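Side-chain contact in adenine phosphoribosyltransferase (Leishmania donovani, PDB 1QB7), which probably catalyses the magnesium-dependent transfer of a phosphoribosyl group from 5-phospho-alpha-D-ribose 1-diphosphate to adenine, giving AMP and diphosphate in purine salvage: residues F60-Y65 with A90-I95. Residues are numbered along the deposited sequence; the frame is centred on the assembly and turned at random.
Sequences FLVQRY and AVELEI
The ring of Y65 meets L93 obliquely: L93 CD1 lies 4.0 Å from Y65 CD2, while one face carries R64 CG of the same helix, set off toward the rim. The tighter touch is at the root of the ring, where L93 CD1 stands 3.6 Å from Y65 CB. The other methyl of the fork, L93 CD2, points at the opposing helix and ends 3.8 Å from V62 O. About one turn earlier in the helix than Y65, V62 turns both methyls to the aliphatic part of E92, with CG2 3.7 Å from E92 CB. With CG beside its own backbone N (chi1 -63°) and a second bend at chi2, E92 lays CB and CG against V62 and carries its carboxylate away, to a salt bridge with R58 of the second subunit. The phenol likewise leaves the contact, Y65 OH hydrogen-bonding E170 on strand 167-173. No hydrogen bond joins the two segments; methyl and methylene groups meet in van der Waals contact, V62 and Y65 also resting on I89. Helix 51-67 thus packs against the C-terminal end of helix 86-93, which leads into strand 97-100, within the alpha/beta core of a type I phosphoribosyltransferase.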
# COMPACT_ATOMS: atom_id res chain seq x y z
N PHE A 60 17.15 -8.21 -0.45
CA PHE A 60 17.14 -9.45 -1.20
C PHE A 60 16.53 -9.30 -2.60
O PHE A 60 17.17 -9.65 -3.60
CB PHE A 60 16.42 -10.55 -0.42
CG PHE A 60 16.43 -11.89 -1.11
CD1 PHE A 60 17.47 -12.78 -0.91
CD2 PHE A 60 15.41 -12.23 -1.99
CE1 PHE A 60 17.51 -14.00 -1.59
CE2 PHE A 60 15.43 -13.45 -2.67
CZ PHE A 60 16.49 -14.33 -2.47
N LEU A 61 15.30 -8.79 -2.68
CA LEU A 61 14.62 -8.63 -3.96
C LEU A 61 15.30 -7.62 -4.89
O LEU A 61 15.35 -7.83 -6.10
CB LEU A 61 13.14 -8.30 -3.74
CG LEU A 61 12.37 -9.47 -3.10
CD1 LEU A 61 10.93 -9.09 -2.82
CD2 LEU A 61 12.43 -10.69 -4.01
N VAL A 62 15.84 -6.55 -4.33
CA VAL A 62 16.54 -5.56 -5.14
C VAL A 62 17.76 -6.24 -5.78
O VAL A 62 17.98 -6.13 -6.99
CB VAL A 62 16.98 -4.33 -4.30
CG1 VAL A 62 17.98 -3.48 -5.07
CG2 VAL A 62 15.76 -3.49 -3.93
N GLN A 63 18.52 -6.99 -4.98
CA GLN A 63 19.70 -7.71 -5.48
C GLN A 63 19.29 -8.70 -6.56
O GLN A 63 19.94 -8.82 -7.59
CB GLN A 63 20.40 -8.44 -4.34
CG GLN A 63 21.16 -7.52 -3.41
CD GLN A 63 21.45 -8.15 -2.06
OE1 GLN A 63 21.25 -9.35 -1.86
NE2 GLN A 63 21.90 -7.33 -1.11
N ARG A 64 18.17 -9.37 -6.33
CA ARG A 64 17.66 -10.34 -7.27
C ARG A 64 17.41 -9.72 -8.64
O ARG A 64 17.90 -10.21 -9.65
CB ARG A 64 16.38 -10.98 -6.75
CG ARG A 64 15.75 -11.94 -7.72
CD ARG A 64 14.51 -12.55 -7.13
NE ARG A 64 13.88 -13.49 -8.06
CZ ARG A 64 14.33 -14.71 -8.31
NH1 ARG A 64 15.43 -15.16 -7.71
NH2 ARG A 64 13.69 -15.49 -9.18
N TYR A 65 16.68 -8.61 -8.66
CA TYR A 65 16.35 -7.97 -9.93
C TYR A 65 17.49 -7.23 -10.62
O TYR A 65 17.50 -7.14 -11.85
CB TYR A 65 15.09 -7.12 -9.78
CG TYR A 65 13.92 -7.96 -9.29
CD1 TYR A 65 13.56 -9.13 -9.96
CD2 TYR A 65 13.24 -7.64 -8.12
CE1 TYR A 65 12.55 -9.96 -9.48
CE2 TYR A 65 12.23 -8.47 -7.62
CZ TYR A 65 11.89 -9.63 -8.31
OH TYR A 65 10.93 -10.48 -7.81
N ALA A 90 11.04 -0.98 -6.29
CA ALA A 90 11.00 -0.19 -7.52
C ALA A 90 11.83 1.10 -7.44
O ALA A 90 12.46 1.49 -8.42
CB ALA A 90 9.55 0.14 -7.89
N VAL A 91 11.84 1.73 -6.27
CA VAL A 91 12.59 2.97 -6.07
C VAL A 91 14.10 2.73 -6.22
O VAL A 91 14.83 3.59 -6.73
CB VAL A 91 12.27 3.63 -4.69
CG1 VAL A 91 12.92 2.87 -3.56
CG2 VAL A 91 12.70 5.08 -4.69
N GLU A 92 14.55 1.55 -5.81
CA GLU A 92 15.96 1.18 -5.91
C GLU A 92 16.33 0.77 -7.34
O GLU A 92 17.41 1.10 -7.83
CB GLU A 92 16.27 0.04 -4.95
CG GLU A 92 16.08 0.39 -3.48
CD GLU A 92 16.90 1.59 -3.05
OE1 GLU A 92 17.96 1.87 -3.66
OE2 GLU A 92 16.50 2.26 -2.08
N LEU A 93 15.44 0.02 -7.98
CA LEU A 93 15.65 -0.45 -9.34
C LEU A 93 15.42 0.68 -10.33
O LEU A 93 15.77 0.56 -11.51
CB LEU A 93 14.68 -1.59 -9.66
CG LEU A 93 14.79 -2.87 -8.84
CD1 LEU A 93 13.69 -3.85 -9.27
CD2 LEU A 93 16.16 -3.49 -9.02
N GLU A 94 14.80 1.76 -9.85
CA GLU A 94 14.49 2.93 -10.66
C GLU A 94 13.57 2.58 -11.83
O GLU A 94 13.82 2.98 -12.97
CB GLU A 94 15.78 3.61 -11.14
CG GLU A 94 16.66 4.07 -9.99
CD GLU A 94 17.94 4.77 -10.44
OE1 GLU A 94 18.34 4.61 -11.61
OE2 GLU A 94 18.54 5.48 -9.60
N ILE A 95 12.53 1.80 -11.53
CA ILE A 95 11.53 1.41 -12.53
C ILE A 95 10.15 1.75 -11.96
O ILE A 95 10.00 1.96 -10.75
CB ILE A 95 11.62 -0.11 -12.91
CG1 ILE A 95 11.44 -0.99 -11.67
CG2 ILE A 95 12.93 -0.40 -13.63
CD1 ILE A 95 11.43 -2.48 -11.97